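Long-range contact in CT253 (Chlamydia trachomatis serovar L2, PDB 6UXC), which is of unknown function but is probably made as a lipoprotein, with a globular part built around a mixed beta sheet: residues 92-103 with 115-126. Numbering follows the deposited sequence.
Sequences AEFVVAAEILEQ and SASVRVRVFDIR
CZ of F94 lies over one face of the R126 guanidinium, 3.4 Å from NH2 of R126 and offset toward the rim, with the two planes 51° apart. At the edge of that guanidinium sits the D124 carboxylate, gripped side-on: R126 NE bonds D124 OD1 at 3.0 Å and NH2 forms a salt bridge with OD2. The backbone N of R126 reaches OD1 from the opposite face to NE, closing an Asx turn. A bend at chi3 (-73°) turns the R126 guanidinium back toward D124, while its CG and CD pack against CB of E93, whose OE1 is held by the backbone N of V20.

Farther along, the R119 guanidinium has the methyls of L101 over one face, L101 CD2 being 3.6 Å from R119 NH1, and E99 at its edge. The salt bridge from E99 OE1 to R119 NH1 is long, 3.4 Å, and a water joins the same two atoms; E99 OE2 turns to R29. Between them F123 presents its ring edge to CB of A97, and its ring also meets F74 edge-to-face.

Paired backbone bonds run from V95–F123 through A97–R121 to E99–R119. A second water donates to both A97 O and R119 O. Past I100 the register slips: L101 N bonds S117 O at 2.7 Å, and S117 N bonds E102 O, so L101 and E102 both face S117. I100 and V118 lie on the face that packs on helix 41-55, and V96 and A116, on the same face, meet helix 165-184. The arrangement is an antiparallel beta hairpin with a classic bulge, two neighbouring inner strands of the mixed sheet, flanked by strands 19-28 and 131-143.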
ATOM      1  N   ALA A  92      -7.376  -1.933  15.990  1.00 24.73           N
ATOM      2  CA  ALA A  92      -7.916  -1.560  14.696  1.00 23.60           C
ATOM      3  C   ALA A  92      -9.240  -2.281  14.444  1.00 26.80           C
ATOM      4  O   ALA A  92      -9.478  -3.411  14.909  1.00 25.71           O
ATOM      5  CB  ALA A  92      -6.934  -1.883  13.588  1.00 26.09           C
ATOM      6  N   GLU A  93     -10.105  -1.599  13.704  1.00 26.03           N
ATOM      7  CA  GLU A  93     -11.339  -2.168  13.169  1.00 25.59           C
ATOM      8  C   GLU A  93     -11.138  -2.754  11.781  1.00 24.44           C
ATOM      9  O   GLU A  93     -11.843  -3.700  11.391  1.00 27.37           O
ATOM     10  CB  GLU A  93     -12.421  -1.085  13.120  1.00 26.90           C
ATOM     11  CG  GLU A  93     -12.754  -0.476  14.461  1.00 31.15           C
ATOM     12  CD  GLU A  93     -13.564   0.812  14.347  1.00 44.39           C
ATOM     13  OE1 GLU A  93     -13.346   1.648  13.426  1.00 31.68           O
ATOM     14  OE2 GLU A  93     -14.433   0.986  15.202  1.00 48.38           O
ATOM     15  N   PHE A  94     -10.195  -2.192  11.014  1.00 24.73           N
ATOM     16  CA  PHE A  94      -9.932  -2.560   9.638  1.00 25.03           C
ATOM     17  C   PHE A  94      -8.438  -2.694   9.431  1.00 23.17           C
ATOM     18  O   PHE A  94      -7.653  -1.976  10.045  1.00 26.31           O
ATOM     19  CB  PHE A  94     -10.476  -1.518   8.657  1.00 27.53           C
ATOM     20  CG  PHE A  94     -11.946  -1.243   8.840  1.00 28.38           C
ATOM     21  CD1 PHE A  94     -12.883  -2.029   8.196  1.00 29.15           C
ATOM     22  CD2 PHE A  94     -12.384  -0.226   9.662  1.00 29.51           C
ATOM     23  CE1 PHE A  94     -14.246  -1.783   8.359  1.00 28.99           C
ATOM     24  CE2 PHE A  94     -13.739   0.013   9.841  1.00 31.95           C
ATOM     25  CZ  PHE A  94     -14.666  -0.773   9.183  1.00 30.09           C
ATOM     26  N   VAL A  95      -8.078  -3.650   8.592  1.00 23.14           N
ATOM     27  CA  VAL A  95      -6.698  -3.938   8.247  1.00 23.06           C
ATOM     28  C   VAL A  95      -6.524  -3.642   6.771  1.00 24.83           C
ATOM     29  O   VAL A  95      -7.267  -4.175   5.926  1.00 24.89           O
ATOM     30  CB  VAL A  95      -6.348  -5.406   8.541  1.00 22.16           C
ATOM     31  CG1 VAL A  95      -4.891  -5.729   8.115  1.00 25.50           C
ATOM     32  CG2 VAL A  95      -6.565  -5.715   9.980  1.00 25.38           C
ATOM     33  N   VAL A  96      -5.533  -2.809   6.471  1.00 22.08           N
ATOM     34  CA  VAL A  96      -5.176  -2.454   5.105  1.00 23.79           C
ATOM     35  C   VAL A  96      -3.982  -3.296   4.671  1.00 23.66           C
ATOM     36  O   VAL A  96      -2.916  -3.246   5.300  1.00 25.21           O
ATOM     37  CB  VAL A  96      -4.845  -0.963   4.997  1.00 21.75           C
ATOM     38  CG1 VAL A  96      -4.432  -0.651   3.572  1.00 29.58           C
ATOM     39  CG2 VAL A  96      -6.010  -0.140   5.398  1.00 25.90           C
ATOM     40  N   ALA A  97      -4.173  -4.083   3.608  1.00 22.03           N
ATOM     41  CA  ALA A  97      -3.178  -5.029   3.113  1.00 21.57           C
ATOM     42  C   ALA A  97      -2.945  -4.734   1.636  1.00 27.85           C
ATOM     43  O   ALA A  97      -3.734  -5.139   0.781  1.00 27.78           O
ATOM     44  CB  ALA A  97      -3.655  -6.473   3.328  1.00 25.19           C
ATOM     45  N   ALA A  98      -1.853  -4.032   1.340  1.00 23.70           N
ATOM     46  CA  ALA A  98      -1.519  -3.656  -0.031  1.00 26.09           C
ATOM     47  C   ALA A  98      -0.314  -4.459  -0.497  1.00 24.81           C
ATOM     48  O   ALA A  98       0.711  -4.514   0.201  1.00 25.29           O
ATOM     49  CB  ALA A  98      -1.225  -2.164  -0.124  1.00 23.99           C
ATOM     50  N   GLU A  99      -0.435  -5.075  -1.671  1.00 23.28           N
ATOM     51  CA  GLU A  99       0.624  -5.861  -2.285  1.00 23.50           C
ATOM     52  C   GLU A  99       1.031  -5.244  -3.615  1.00 28.37           C
ATOM     53  O   GLU A  99       0.181  -5.024  -4.482  1.00 28.20           O
ATOM     54  CB  GLU A  99       0.159  -7.299  -2.562  1.00 25.68           C
ATOM     55  CG  GLU A  99       1.220  -8.146  -3.229  1.00 25.64           C
ATOM     56  CD  GLU A  99       0.835  -9.598  -3.429  1.00 32.85           C
ATOM     57  OE1 GLU A  99      -0.296 -10.007  -3.069  1.00 31.54           O
ATOM     58  OE2 GLU A  99       1.692 -10.341  -3.950  1.00 29.19           O
ATOM     59  N   ILE A 100       2.322  -4.970  -3.772  1.00 24.55           N
ATOM     60  CA  ILE A 100       2.851  -4.595  -5.078  1.00 26.57           C
ATOM     61  C   ILE A 100       2.895  -5.843  -5.937  1.00 25.69           C
ATOM     62  O   ILE A 100       3.630  -6.789  -5.629  1.00 26.70           O
ATOM     63  CB  ILE A 100       4.246  -3.982  -4.963  1.00 24.90           C
ATOM     64  CG1 ILE A 100       4.250  -2.692  -4.139  1.00 27.45           C
ATOM     65  CG2 ILE A 100       4.813  -3.667  -6.368  1.00 27.95           C
ATOM     66  CD1 ILE A 100       5.677  -2.246  -3.788  1.00 28.43           C
ATOM     67  N   LEU A 101       2.136  -5.844  -7.026  1.00 28.10           N
ATOM     68  CA  LEU A 101       2.192  -7.009  -7.900  1.00 29.81           C
ATOM     69  C   LEU A 101       3.376  -6.919  -8.863  1.00 29.54           C
ATOM     70  O   LEU A 101       4.032  -7.936  -9.162  1.00 33.36           O
ATOM     71  CB  LEU A 101       0.870  -7.156  -8.660  1.00 30.97           C
ATOM     72  CG  LEU A 101      -0.397  -7.321  -7.818  1.00 34.71           C
ATOM     73  CD1 LEU A 101      -1.612  -7.413  -8.736  1.00 34.87           C
ATOM     74  CD2 LEU A 101      -0.325  -8.542  -6.916  1.00 36.55           C
ATOM     75  N   GLU A 102       3.652  -5.722  -9.374  1.00 31.13           N
ATOM     76  CA  GLU A 102       4.784  -5.515 -10.257  1.00 30.19           C
ATOM     77  C   GLU A 102       5.041  -4.027 -10.405  1.00 34.12           C
ATOM     78  O   GLU A 102       4.146  -3.201 -10.225  1.00 33.12           O
ATOM     79  CB  GLU A 102       4.541  -6.153 -11.635  1.00 42.02           C
ATOM     80  CG  GLU A 102       3.669  -5.317 -12.556  1.00 58.45           C
ATOM     81  CD  GLU A 102       3.431  -5.956 -13.921  1.00 62.38           C
ATOM     82  OE1 GLU A 102       4.071  -6.974 -14.249  1.00 52.46           O
ATOM     83  OE2 GLU A 102       2.592  -5.422 -14.668  1.00 64.87           O
ATOM     84  N   GLN A 103       6.287  -3.704 -10.692  1.00 30.90           N
ATOM     85  CA  GLN A 103       6.643  -2.422 -11.276  1.00 32.38           C
ATOM     86  C   GLN A 103       7.540  -2.725 -12.459  1.00 35.98           C
ATOM     87  O   GLN A 103       8.539  -3.436 -12.310  1.00 36.89           O
ATOM     88  CB  GLN A 103       7.351  -1.502 -10.270  1.00 34.37           C
ATOM     89  CG  GLN A 103       7.911  -0.264 -10.947  1.00 30.09           C
ATOM     90  CD  GLN A 103       8.225   0.860  -9.971  1.00 34.79           C
ATOM     91  OE1 GLN A 103       7.315   1.524  -9.453  1.00 36.11           O
ATOM     92  NE2 GLN A 103       9.502   1.099  -9.743  1.00 34.52           N
ATOM     93  N   SER A 115       5.322   1.556 -15.030  1.00 37.02           N
ATOM     94  CA  SER A 115       4.011   1.318 -14.453  1.00 35.26           C
ATOM     95  C   SER A 115       4.150   0.437 -13.229  1.00 36.33           C
ATOM     96  O   SER A 115       5.122  -0.311 -13.080  1.00 33.02           O
ATOM     97  CB  SER A 115       3.064   0.643 -15.457  1.00 37.48           C
ATOM     98  OG  SER A 115       3.565  -0.636 -15.801  1.00 42.16           O
ATOM     99  N   ALA A 116       3.137   0.506 -12.368  1.00 28.96           N
ATOM    100  CA  ALA A 116       3.060  -0.336 -11.192  1.00 30.63           C
ATOM    101  C   ALA A 116       1.614  -0.738 -10.955  1.00 31.63           C
ATOM    102  O   ALA A 116       0.678  -0.025 -11.327  1.00 34.86           O
ATOM    103  CB  ALA A 116       3.616   0.344  -9.939  1.00 34.18           C
ATOM    104  N   SER A 117       1.450  -1.897 -10.350  1.00 27.82           N
ATOM    105  CA  SER A 117       0.145  -2.494 -10.117  1.00 33.33           C
ATOM    106  C   SER A 117       0.114  -2.962  -8.675  1.00 31.12           C
ATOM    107  O   SER A 117       1.048  -3.635  -8.228  1.00 32.41           O
ATOM    108  CB  SER A 117      -0.092  -3.667 -11.079  1.00 41.68           C
ATOM    109  OG  SER A 117      -1.345  -4.275 -10.872  1.00 54.68           O
ATOM    110  N   VAL A 118      -0.952  -2.620  -7.949  1.00 29.41           N
ATOM    111  CA  VAL A 118      -1.061  -2.944  -6.526  1.00 28.76           C
ATOM    112  C   VAL A 118      -2.413  -3.592  -6.249  1.00 32.39           C
ATOM    113  O   VAL A 118      -3.457  -3.032  -6.611  1.00 33.45           O
ATOM    114  CB  VAL A 118      -0.899  -1.693  -5.644  1.00 30.42           C
ATOM    115  CG1 VAL A 118      -1.210  -2.024  -4.176  1.00 29.73           C
ATOM    116  CG2 VAL A 118       0.487  -1.115  -5.814  1.00 28.75           C
ATOM    117  N   ARG A 119      -2.399  -4.754  -5.580  1.00 27.34           N
ATOM    118  CA  ARG A 119      -3.636  -5.338  -5.071  1.00 28.68           C
ATOM    119  C   ARG A 119      -3.898  -4.798  -3.667  1.00 26.17           C
ATOM    120  O   ARG A 119      -3.098  -5.007  -2.743  1.00 27.59           O
ATOM    121  CB  ARG A 119      -3.636  -6.865  -5.049  1.00 27.44           C
ATOM    122  CG  ARG A 119      -4.993  -7.391  -4.586  1.00 32.05           C
ATOM    123  CD  ARG A 119      -5.053  -8.903  -4.522  1.00 38.52           C
ATOM    124  NE  ARG A 119      -4.833  -9.505  -5.814  1.00 50.61           N
ATOM    125  CZ  ARG A 119      -3.777 -10.240  -6.145  1.00 49.66           C
ATOM    126  NH1 ARG A 119      -2.805 -10.498  -5.281  1.00 48.22           N
ATOM    127  NH2 ARG A 119      -3.703 -10.724  -7.368  1.00 43.72           N
ATOM    128  N   VAL A 120      -4.996  -4.069  -3.526  1.00 26.33           N
ATOM    129  CA  VAL A 120      -5.416  -3.510  -2.251  1.00 26.53           C
ATOM    130  C   VAL A 120      -6.513  -4.393  -1.685  1.00 25.17           C
ATOM    131  O   VAL A 120      -7.491  -4.694  -2.377  1.00 26.82           O
ATOM    132  CB  VAL A 120      -5.911  -2.062  -2.408  1.00 28.26           C
ATOM    133  CG1 VAL A 120      -6.309  -1.497  -1.057  1.00 29.16           C
ATOM    134  CG2 VAL A 120      -4.832  -1.172  -3.052  1.00 29.51           C
ATOM    135  N   ARG A 121      -6.354  -4.794  -0.428  1.00 23.72           N
ATOM    136  CA  ARG A 121      -7.368  -5.474   0.345  1.00 24.79           C
ATOM    137  C   ARG A 121      -7.650  -4.698   1.620  1.00 24.70           C
ATOM    138  O   ARG A 121      -6.742  -4.132   2.228  1.00 24.58           O
ATOM    139  CB  ARG A 121      -6.929  -6.879   0.708  1.00 25.88           C
ATOM    140  CG  ARG A 121      -6.956  -7.821  -0.435  1.00 25.43           C
ATOM    141  CD  ARG A 121      -6.303  -9.106  -0.065  1.00 26.59           C
ATOM    142  NE  ARG A 121      -6.596 -10.148  -1.034  1.00 28.40           N
ATOM    143  CZ  ARG A 121      -6.264 -11.419  -0.871  1.00 27.77           C
ATOM    144  NH1 ARG A 121      -5.577 -11.783   0.204  1.00 27.86           N
ATOM    145  NH2 ARG A 121      -6.634 -12.318  -1.774  1.00 31.02           N
ATOM    146  N   VAL A 122      -8.912  -4.691   2.038  1.00 24.87           N
ATOM    147  CA  VAL A 122      -9.274  -4.222   3.372  1.00 25.34           C
ATOM    148  C   VAL A 122     -10.062  -5.330   4.042  1.00 26.63           C
ATOM    149  O   VAL A 122     -10.997  -5.877   3.451  1.00 27.83           O
ATOM    150  CB  VAL A 122     -10.103  -2.928   3.331  1.00 27.87           C
ATOM    151  CG1 VAL A 122     -10.434  -2.497   4.750  1.00 25.43           C
ATOM    152  CG2 VAL A 122      -9.348  -1.850   2.616  1.00 27.16           C
ATOM    153  N   PHE A 123      -9.701  -5.630   5.277  1.00 23.73           N
ATOM    154  CA  PHE A 123     -10.382  -6.633   6.081  1.00 26.98           C
ATOM    155  C   PHE A 123     -11.054  -5.944   7.256  1.00 29.38           C
ATOM    156  O   PHE A 123     -10.474  -5.032   7.849  1.00 28.12           O
ATOM    157  CB  PHE A 123      -9.420  -7.665   6.639  1.00 25.28           C
ATOM    158  CG  PHE A 123      -8.773  -8.558   5.599  1.00 23.85           C
ATOM    159  CD1 PHE A 123      -7.748  -8.094   4.795  1.00 24.34           C
ATOM    160  CD2 PHE A 123      -9.236  -9.858   5.424  1.00 25.91           C
ATOM    161  CE1 PHE A 123      -7.172  -8.931   3.850  1.00 29.33           C
ATOM    162  CE2 PHE A 123      -8.667 -10.686   4.503  1.00 27.38           C
ATOM    163  CZ  PHE A 123      -7.632 -10.224   3.711  1.00 27.98           C
ATOM    164  N   ASP A 124     -12.246  -6.414   7.610  1.00 29.05           N
ATOM    165  CA  ASP A 124     -12.966  -5.977   8.799  1.00 26.36           C
ATOM    166  C   ASP A 124     -12.654  -6.970   9.905  1.00 31.77           C
ATOM    167  O   ASP A 124     -12.942  -8.156   9.750  1.00 29.37           O
ATOM    168  CB  ASP A 124     -14.467  -5.956   8.517  1.00 27.86           C
ATOM    169  CG  ASP A 124     -15.283  -5.328   9.614  1.00 34.74           C
ATOM    170  OD1 ASP A 124     -14.805  -5.146  10.757  1.00 30.84           O
ATOM    171  OD2 ASP A 124     -16.473  -5.036   9.309  1.00 37.18           O
ATOM    172  N   ILE A 125     -12.062  -6.507  11.005  1.00 28.40           N
ATOM    173  CA  ILE A 125     -11.732  -7.421  12.094  1.00 27.91           C
ATOM    174  C   ILE A 125     -12.533  -7.107  13.363  1.00 28.44           C
ATOM    175  O   ILE A 125     -12.159  -7.522  14.472  1.00 30.81           O
ATOM    176  CB  ILE A 125     -10.210  -7.468  12.347  1.00 27.06           C
ATOM    177  CG1 ILE A 125      -9.654  -6.114  12.775  1.00 27.24           C
ATOM    178  CG2 ILE A 125      -9.462  -7.966  11.088  1.00 27.39           C
ATOM    179  CD1 ILE A 125      -8.258  -6.197  13.347  1.00 31.11           C
ATOM    180  N   ARG A 126     -13.673  -6.427  13.222  1.00 28.38           N
ATOM    181  CA  ARG A 126     -14.554  -6.221  14.350  1.00 30.31           C
ATOM    182  C   ARG A 126     -15.313  -7.496  14.703  1.00 38.49           C
ATOM    183  O   ARG A 126     -15.437  -8.429  13.906  1.00 35.24           O
ATOM    184  CB  ARG A 126     -15.541  -5.100  14.030  1.00 34.19           C
ATOM    185  CG  ARG A 126     -14.813  -3.772  13.813  1.00 33.59           C
ATOM    186  CD  ARG A 126     -15.801  -2.664  13.447  1.00 36.74           C
ATOM    187  NE  ARG A 126     -16.249  -2.881  12.087  1.00 35.77           N
ATOM    188  CZ  ARG A 126     -17.114  -2.117  11.437  1.00 44.21           C
ATOM    189  NH1 ARG A 126     -17.669  -1.066  12.027  1.00 45.95           N
ATOM    190  NH2 ARG A 126     -17.425  -2.423  10.188  1.00 41.52           N
TER
HETATM  191  O   HOH W   1      -3.533  -7.142  -1.143  1.00 26.47           O
HETATM  192  O   HOH W   2      -2.755  -9.557  -2.144  1.00 30.85           O
HETATM  193  O   HOH W   3       2.416  -2.477 -14.038  1.00 45.26           O